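Local coordinates for protein aminoacyl-tRNA synthetase (Cryptosporidium parvum, PDB 5F9Z) that probably charges tRNA(Pro) with proline at the expense of ATP, as a class II prolyl-tRNA synthetase that binds the inhibitor halofuginone beside an ATP analogue, at residues 119-124 against 171-176; 239-244 against 273-278. One frame throughout, in Å; residues are numbered along the deposited sequence.

Interaction 1: residues 119-124 against 171-176; sequences AIRPTS and WQEGHT. With HFG (7-bromo-6-chloro-3-{3-[(2R,3S)-3-hydroxypiperidin-2-yl]-2-oxopropyl}quinazolin-4(3H)-one), chain E.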
loop_
_atom_site.group_PDB
_atom_site.type_symbol
_atom_site.label_atom_id
_atom_site.label_comp_id
_atom_site.label_asym_id
_atom_site.label_seq_id
_atom_site.Cartn_x
_atom_site.Cartn_y
_atom_site.Cartn_z
ATOM N N ALA A 119 9.143 25.644 7.578
ATOM C CA ALA A 119 9.125 24.190 7.570
ATOM C C ALA A 119 8.453 23.657 6.313
ATOM O O ALA A 119 7.447 24.204 5.849
ATOM C CB ALA A 119 8.399 23.657 8.806
ATOM N N ILE A 120 9.019 22.588 5.762
ATOM C CA ILE A 120 8.353 21.837 4.705
ATOM C C ILE A 120 7.325 20.916 5.345
ATOM O O ILE A 120 7.616 20.233 6.333
ATOM C CB ILE A 120 9.367 21.044 3.867
ATOM C CG1 ILE A 120 10.323 21.988 3.139
ATOM C CG2 ILE A 120 8.651 20.156 2.863
ATOM C CD1 ILE A 120 11.265 21.278 2.195
ATOM N N ARG A 121 6.120 20.899 4.781
ATOM C CA ARG A 121 4.965 20.160 5.272
ATOM C C ARG A 121 5.273 18.688 5.539
ATOM O O ARG A 121 5.557 17.933 4.602
ATOM C CB ARG A 121 3.828 20.290 4.258
ATOM C CG ARG A 121 2.727 19.258 4.363
ATOM C CD ARG A 121 1.794 19.379 3.171
ATOM N NE ARG A 121 2.503 19.214 1.905
ATOM C CZ ARG A 121 2.075 19.688 0.739
ATOM N NH1 ARG A 121 0.939 20.371 0.673
ATOM N NH2 ARG A 121 2.787 19.487 -0.362
ATOM N N PRO A 122 5.253 18.253 6.803
ATOM C CA PRO A 122 5.273 16.818 7.104
ATOM C C PRO A 122 3.883 16.224 7.226
ATOM O O PRO A 122 3.743 14.993 7.222
ATOM C CB PRO A 122 6.002 16.776 8.452
ATOM C CG PRO A 122 5.534 18.034 9.128
ATOM C CD PRO A 122 5.317 19.065 8.033
ATOM N N THR A 123 2.873 17.087 7.346
ATOM C CA THR A 123 1.461 16.747 7.438
ATOM C C THR A 123 0.717 18.067 7.602
ATOM O O THR A 123 1.312 19.060 8.033
ATOM C CB THR A 123 1.179 15.797 8.601
ATOM O OG1 THR A 123 -0.224 15.514 8.657
ATOM C CG2 THR A 123 1.639 16.417 9.910
ATOM N N SER A 124 -0.571 18.104 7.266
ATOM C CA SER A 124 -1.255 19.380 7.070
ATOM C C SER A 124 -2.259 19.731 8.164
ATOM O O SER A 124 -3.093 20.619 7.954
ATOM C CB SER A 124 -1.952 19.396 5.708
ATOM O OG SER A 124 -1.020 19.141 4.674
ATOM N N TRP A 171 1.351 11.016 -1.057
ATOM C CA TRP A 171 0.299 10.466 -0.224
ATOM C C TRP A 171 -1.004 11.209 -0.468
ATOM O O TRP A 171 -1.067 12.197 -1.203
ATOM C CB TRP A 171 0.690 10.489 1.265
ATOM C CG TRP A 171 0.378 11.738 2.074
ATOM C CD1 TRP A 171 0.077 12.991 1.610
ATOM C CD2 TRP A 171 0.355 11.830 3.505
ATOM N NE1 TRP A 171 -0.141 13.846 2.662
ATOM C CE2 TRP A 171 0.026 13.159 3.835
ATOM C CE3 TRP A 171 0.580 10.915 4.538
ATOM C CZ2 TRP A 171 -0.081 13.595 5.154
ATOM C CZ3 TRP A 171 0.471 11.350 5.847
ATOM C CH2 TRP A 171 0.145 12.678 6.142
ATOM N N GLN A 172 -2.045 10.699 0.172
ATOM C CA GLN A 172 -3.346 11.333 0.251
ATOM C C GLN A 172 -3.636 11.566 1.725
ATOM O O GLN A 172 -3.407 10.676 2.548
ATOM C CB GLN A 172 -4.404 10.438 -0.408
ATOM C CG GLN A 172 -5.823 10.597 0.079
ATOM C CD GLN A 172 -6.078 9.881 1.387
ATOM O OE1 GLN A 172 -5.728 8.712 1.553
ATOM N NE2 GLN A 172 -6.655 10.595 2.339
ATOM N N GLU A 173 -4.112 12.761 2.069
ATOM C CA GLU A 173 -4.521 13.053 3.437
ATOM C C GLU A 173 -5.892 13.707 3.413
ATOM O O GLU A 173 -6.068 14.774 2.816
ATOM C CB GLU A 173 -3.499 13.935 4.167
ATOM C CG GLU A 173 -3.081 15.204 3.450
ATOM C CD GLU A 173 -2.228 16.101 4.330
ATOM O OE1 GLU A 173 -2.467 16.132 5.557
ATOM O OE2 GLU A 173 -1.314 16.767 3.799
ATOM N N GLY A 174 -6.860 13.056 4.045
ATOM C CA GLY A 174 -8.213 13.576 4.162
ATOM C C GLY A 174 -8.446 14.082 5.573
ATOM O O GLY A 174 -8.045 13.438 6.546
ATOM N N HIS A 175 -9.087 15.242 5.675
ATOM C CA HIS A 175 -9.390 15.862 6.959
ATOM C C HIS A 175 -10.851 16.280 6.950
ATOM O O HIS A 175 -11.253 17.115 6.134
ATOM C CB HIS A 175 -8.481 17.065 7.222
ATOM C CG HIS A 175 -7.024 16.721 7.265
ATOM N ND1 HIS A 175 -6.337 16.540 8.447
ATOM C CD2 HIS A 175 -6.126 16.519 6.273
ATOM C CE1 HIS A 175 -5.077 16.244 8.180
ATOM N NE2 HIS A 175 -4.923 16.225 6.867
ATOM N N THR A 176 -11.638 15.695 7.846
ATOM C CA THR A 176 -13.062 15.971 7.927
ATOM C C THR A 176 -13.406 16.528 9.299
ATOM O O THR A 176 -12.704 16.280 10.282
ATOM C CB THR A 176 -13.897 14.713 7.658
ATOM O OG1 THR A 176 -13.678 13.759 8.705
ATOM C CG2 THR A 176 -13.513 14.093 6.323
HETATM O "O4'" HFG E . 0.414 12.626 10.255
HETATM C C21 HFG E . 0.002 12.066 11.230
HETATM C "C3'" HFG E . -1.512 11.814 11.411
HETATM C "C2'" HFG E . -2.305 11.935 10.108
HETATM N "N1'" HFG E . -2.132 13.201 9.535
HETATM C "C6'" HFG E . -2.458 13.196 8.140
HETATM C "C5'" HFG E . -3.312 11.990 7.743
HETATM C "C4'" HFG E . -2.648 10.746 8.002
HETATM C C39 HFG E . -1.834 10.819 9.152
HETATM O "O7'" HFG E . -1.882 9.497 9.904
HETATM C "C1'" HFG E . 1.050 11.551 12.388
HETATM N N3 HFG E . 2.399 12.236 12.199
HETATM C C4 HFG E . 2.522 13.595 12.459
HETATM O O11 HFG E . 1.548 14.245 12.843
HETATM C C10 HFG E . 3.729 14.208 12.291
HETATM C C5 HFG E . 3.897 15.616 12.553
HETATM C C2 HFG E . 3.439 11.541 11.793
HETATM N N1 HFG E . 4.641 12.110 11.613
HETATM C C9 HFG E . 4.797 13.444 11.861
HETATM C C8 HFG E . 6.054 14.041 11.676
HETATM C C7 HFG E . 6.214 15.426 11.933
HETATM BR BR1 HFG E . 7.967 16.253 11.672
HETATM C C6 HFG E . 5.128 16.201 12.371
HETATM CL CL1 HFG E . 5.336 17.922 12.690
#
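The Trp171 indole meets Thr123 at its edge, with OG1 lying close to the ring plane 3.8 Å from CH2. Glu173 OE2 is a second in-plane neighbour and takes a weak hydrogen bond from Trp171 NE1, while CB of Glu173 rests over one face of the indole, displaced toward the rim. The imidazole of His175 likewise presents its edge to Glu173: NE2 donates to OE1 over 2.8 Å, nearly straight at 165°, reaching that oxygen on its anti side and somewhat out of the carboxylate plane.

From strand 168-178 the carboxylate reaches the loop that follows strand 112-120. Ser124 N gives its hydrogen to the syn lone pair of Glu173 OE1 at 3.2 Å, and Ser124 OG donates to Glu173 OE2 from above the carboxylate plane, so serine backbone and side chain hold both oxygens. With chi1 at 51°, CG of Glu173 sits between its backbone N and carbonyl carbon, and the chain then runs extended to deliver the carboxylate to Ser124. Gln148 also bonds OE2, and Tyr129 OH bonds ND1 of His175, so both imidazole nitrogens have partners.

Thr123 OG1 stands anti to its backbone N (chi1 179°), where it accepts a hydrogen bond from the piperidine N1' of halofuginone at 3.1 Å; Glu125 is its other partner. Trp171 CH2 approaches piperidine C6' to 3.3 Å, whereas Pro122 CG lies 3.6 Å from the chlorine on the quinazolinone. As in related eukaryotic prolyl-tRNA synthetases, halofuginone probably occupies the sites of proline and the tRNA 3' end, its piperidine standing in for proline. Three donors from these two segments, besides the weak indole bond, converge on the buried Glu173 carboxylate, which would favour its ionised form, with OE1 3.9 Å from piperidine C6'.

Interaction 2: residues 239-244 against 273-278; sequences QAATSH and WGLTTR. With ANP (phosphoaminophosphonic acid-adenylate ester), chain D; HFG (7-bromo-6-chloro-3-{3-[(2R,3S)-3-hydroxypiperidin-2-yl]-2-oxopropyl}quinazolin-4(3H)-one), chain E.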
loop_
_atom_site.group_PDB
_atom_site.type_symbol
_atom_site.label_atom_id
_atom_site.label_comp_id
_atom_site.label_asym_id
_atom_site.label_seq_id
_atom_site.Cartn_x
_atom_site.Cartn_y
_atom_site.Cartn_z
ATOM N N GLN A 239 2.346 -1.074 8.536
ATOM C CA GLN A 239 1.055 -0.400 8.605
ATOM C C GLN A 239 0.669 0.082 7.213
ATOM O O GLN A 239 1.332 0.950 6.639
ATOM C CB GLN A 239 1.109 0.757 9.597
ATOM C CG GLN A 239 -0.233 1.437 9.810
ATOM C CD GLN A 239 -0.252 2.313 11.046
ATOM O OE1 GLN A 239 0.689 2.308 11.840
ATOM N NE2 GLN A 239 -1.329 3.068 11.219
ATOM N N ALA A 240 -0.405 -0.492 6.669
ATOM C CA ALA A 240 -0.780 -0.227 5.286
ATOM C C ALA A 240 -1.423 1.145 5.125
ATOM O O ALA A 240 -1.178 1.835 4.130
ATOM C CB ALA A 240 -1.720 -1.327 4.791
ATOM N N ALA A 241 -2.246 1.550 6.088
ATOM C CA ALA A 241 -2.887 2.859 6.081
ATOM C C ALA A 241 -3.382 3.138 7.494
ATOM O O ALA A 241 -3.215 2.317 8.401
ATOM C CB ALA A 241 -4.023 2.922 5.058
ATOM N N THR A 242 -3.996 4.304 7.680
ATOM C CA THR A 242 -4.462 4.689 9.003
ATOM C C THR A 242 -5.648 5.635 8.880
ATOM O O THR A 242 -5.762 6.397 7.917
ATOM C CB THR A 242 -3.344 5.345 9.823
ATOM O OG1 THR A 242 -3.833 5.671 11.130
ATOM C CG2 THR A 242 -2.856 6.606 9.143
ATOM N N SER A 243 -6.533 5.568 9.873
ATOM C CA SER A 243 -7.724 6.408 9.932
ATOM C C SER A 243 -7.974 6.760 11.389
ATOM O O SER A 243 -8.184 5.867 12.215
ATOM C CB SER A 243 -8.936 5.692 9.328
ATOM O OG SER A 243 -10.063 6.548 9.276
ATOM N N HIS A 244 -7.946 8.052 11.704
ATOM C CA HIS A 244 -7.984 8.524 13.080
ATOM C C HIS A 244 -9.343 9.119 13.415
ATOM O O HIS A 244 -9.926 9.855 12.613
ATOM C CB HIS A 244 -6.904 9.581 13.332
ATOM C CG HIS A 244 -5.546 9.192 12.840
ATOM N ND1 HIS A 244 -4.737 8.301 13.512
ATOM C CD2 HIS A 244 -4.848 9.584 11.748
ATOM C CE1 HIS A 244 -3.602 8.157 12.852
ATOM N NE2 HIS A 244 -3.644 8.923 11.777
ATOM N N TRP A 273 -7.026 10.792 7.870
ATOM C CA TRP A 273 -6.678 9.491 7.318
ATOM C C TRP A 273 -5.698 9.687 6.171
ATOM O O TRP A 273 -5.742 10.698 5.464
ATOM C CB TRP A 273 -7.932 8.738 6.848
ATOM C CG TRP A 273 -9.110 9.640 6.555
ATOM C CD1 TRP A 273 -9.971 10.187 7.463
ATOM C CD2 TRP A 273 -9.552 10.091 5.267
ATOM N NE1 TRP A 273 -10.914 10.952 6.823
ATOM C CE2 TRP A 273 -10.681 10.907 5.474
ATOM C CE3 TRP A 273 -9.105 9.881 3.962
ATOM C CZ2 TRP A 273 -11.365 11.516 4.421
ATOM C CZ3 TRP A 273 -9.786 10.485 2.920
ATOM C CH2 TRP A 273 -10.902 11.293 3.156
ATOM N N GLY A 274 -4.812 8.717 5.993
ATOM C CA GLY A 274 -3.745 8.848 5.016
ATOM C C GLY A 274 -3.340 7.519 4.420
ATOM O O GLY A 274 -3.380 6.478 5.084
ATOM N N LEU A 275 -2.943 7.564 3.149
ATOM C CA LEU A 275 -2.383 6.426 2.432
ATOM C C LEU A 275 -1.276 6.943 1.527
ATOM O O LEU A 275 -1.434 7.981 0.879
ATOM C CB LEU A 275 -3.452 5.687 1.611
ATOM C CG LEU A 275 -3.032 4.434 0.834
ATOM C CD1 LEU A 275 -4.152 3.408 0.840
ATOM C CD2 LEU A 275 -2.645 4.773 -0.600
ATOM N N THR A 276 -0.162 6.222 1.482
ATOM C CA THR A 276 1.041 6.679 0.798
ATOM C C THR A 276 1.444 5.690 -0.291
ATOM O O THR A 276 0.823 4.639 -0.477
ATOM C CB THR A 276 2.196 6.855 1.785
ATOM O OG1 THR A 276 2.605 5.568 2.257
ATOM C CG2 THR A 276 1.762 7.696 2.965
ATOM N N THR A 277 2.519 6.040 -1.004
ATOM C CA THR A 277 3.136 5.164 -1.994
ATOM C C THR A 277 3.714 3.893 -1.383
ATOM O O THR A 277 4.196 3.037 -2.133
ATOM C CB THR A 277 4.233 5.917 -2.750
ATOM O OG1 THR A 277 4.990 6.711 -1.828
ATOM C CG2 THR A 277 3.622 6.817 -3.809
ATOM N N ARG A 278 3.695 3.760 -0.052
ATOM C CA ARG A 278 4.073 2.501 0.587
ATOM C C ARG A 278 3.236 1.336 0.074
ATOM O O ARG A 278 3.729 0.203 -0.001
ATOM C CB ARG A 278 3.931 2.637 2.106
ATOM C CG ARG A 278 3.944 1.327 2.872
ATOM C CD ARG A 278 3.736 1.559 4.357
ATOM N NE ARG A 278 4.875 2.231 4.975
ATOM C CZ ARG A 278 5.048 2.352 6.287
ATOM N NH1 ARG A 278 4.152 1.843 7.123
ATOM N NH2 ARG A 278 6.115 2.979 6.764
HETATM P PG ANP D . 5.658 5.483 11.405
HETATM O O1G ANP D . 6.058 5.404 12.844
HETATM O O2G ANP D . 6.051 4.137 10.686
HETATM O O3G ANP D . 6.419 6.679 10.706
HETATM P PB ANP D . 3.542 7.294 11.011
HETATM O O1B ANP D . 2.692 7.832 12.198
HETATM O O2B ANP D . 4.755 8.151 10.844
HETATM N N3B ANP D . 3.980 5.700 11.302
HETATM P PA ANP D . 1.576 8.416 9.451
HETATM O O1A ANP D . 2.087 9.778 9.716
HETATM O O2A ANP D . 0.368 8.020 10.304
HETATM O O3A ANP D . 2.699 7.320 9.700
HETATM O "O5'" ANP D . 1.246 8.318 7.904
HETATM C "C5'" ANP D . 0.114 7.564 7.416
HETATM C "C4'" ANP D . 0.610 6.299 6.762
HETATM O "O4'" ANP D . 1.655 6.628 5.829
HETATM C "C3'" ANP D . 1.231 5.277 7.704
HETATM O "O3'" ANP D . 0.231 4.424 8.246
HETATM C "C2'" ANP D . 2.190 4.512 6.786
HETATM O "O2'" ANP D . 1.540 3.422 6.143
HETATM C "C1'" ANP D . 2.600 5.575 5.757
HETATM N N9 ANP D . 3.928 6.142 5.969
HETATM C C8 ANP D . 4.422 6.685 7.127
HETATM N N7 ANP D . 5.651 7.130 7.027
HETATM C C5 ANP D . 5.988 6.869 5.707
HETATM C C6 ANP D . 7.161 7.104 4.964
HETATM N N6 ANP D . 8.257 7.677 5.465
HETATM N N1 ANP D . 7.169 6.720 3.666
HETATM C C2 ANP D . 6.075 6.145 3.158
HETATM N N3 ANP D . 4.915 5.874 3.762
HETATM C C4 ANP D . 4.936 6.263 5.042
HETATM O "O4'" HFG E . 0.414 12.626 10.255
HETATM C C21 HFG E . 0.002 12.066 11.230
HETATM C "C3'" HFG E . -1.512 11.814 11.411
HETATM C "C2'" HFG E . -2.305 11.935 10.108
HETATM N "N1'" HFG E . -2.132 13.201 9.535
HETATM C "C6'" HFG E . -2.458 13.196 8.140
HETATM C "C5'" HFG E . -3.312 11.990 7.743
HETATM C "C4'" HFG E . -2.648 10.746 8.002
HETATM C C39 HFG E . -1.834 10.819 9.152
HETATM O "O7'" HFG E . -1.882 9.497 9.904
HETATM C "C1'" HFG E . 1.050 11.551 12.388
HETATM N N3 HFG E . 2.399 12.236 12.199
HETATM C C4 HFG E . 2.522 13.595 12.459
HETATM O O11 HFG E . 1.548 14.245 12.843
HETATM C C10 HFG E . 3.729 14.208 12.291
HETATM C C5 HFG E . 3.897 15.616 12.553
HETATM C C2 HFG E . 3.439 11.541 11.793
HETATM N N1 HFG E . 4.641 12.110 11.613
HETATM C C9 HFG E . 4.797 13.444 11.861
HETATM C C8 HFG E . 6.054 14.041 11.676
HETATM C C7 HFG E . 6.214 15.426 11.933
HETATM BR BR1 HFG E . 7.967 16.253 11.672
HETATM C C6 HFG E . 5.128 16.201 12.371
HETATM CL CL1 HFG E . 5.336 17.922 12.690
HETATM O O HOH W 1 -0.076 4.088 3.625
#
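Arg278 bends at chi3 (-69°) after an extended start, which turns its guanidinium back to Gln239. NH1 donates to Gln239 O at 3.0 Å, with the acceptor near the guanidinium plane, while ribose C2' of the ATP analogue lies over one face; NE is held by Ile164 O. A chi1 of 69° places Thr276 OG1 between backbone N and carbonyl carbon. From there Thr276 OG1 donates to N3 of the ANP adenine at 2.8 Å. The same oxygen accepts from Arg278 N, capping the turn into helix 278-287.

Antiparallel strands 236-247 and 265-276 join at the hydrogen-bonded pair Thr242 and Gly274: Gly274 N donates to Thr242 O at 3.2 Å, and the return bond is weak. Gly274, with no side chain, lets the piperidine of halofuginone lie against the backbone, its N 3.6 Å from C4'. Further along, His244 NE2 points its N-H at the inhibitor hydroxyl O7' (2.6 Å), which lies in the imidazole plane.

A water takes the N-H of Thr276, donates to Ala240 O and bonds ribose O2'. The same hydroxyl donates to Gln239 O, so that one backbone carbonyl gathers both Arg278 and the ribose.

Overall arrangement
Interaction 2 pairs two strands of the class II synthetase active-site sheet; interaction 1, its centre about 12 Å away, sets the loop after strand 112-120 against their neighbour, strand 168-178. Probable hydrogen bonds from Gln172 N to Leu275 O (2.9 Å) and from Gly174 N to Trp273 O (3.0 Å) join the two contacts directly. Both reach halofuginone: Thr123 meets the piperidine nitrogen, Pro122 and Thr123 the quinazolinone, and Trp171 the piperidine carbons, while His244 binds the hydroxyl and Trp273 and Gly274 line the piperidine. Interaction 2 also holds the adenosine part of the ATP analogue, and the side chain of Trp171 comes within about 4 Å of that analogue. Inhibitor and nucleotide thus share this sheet.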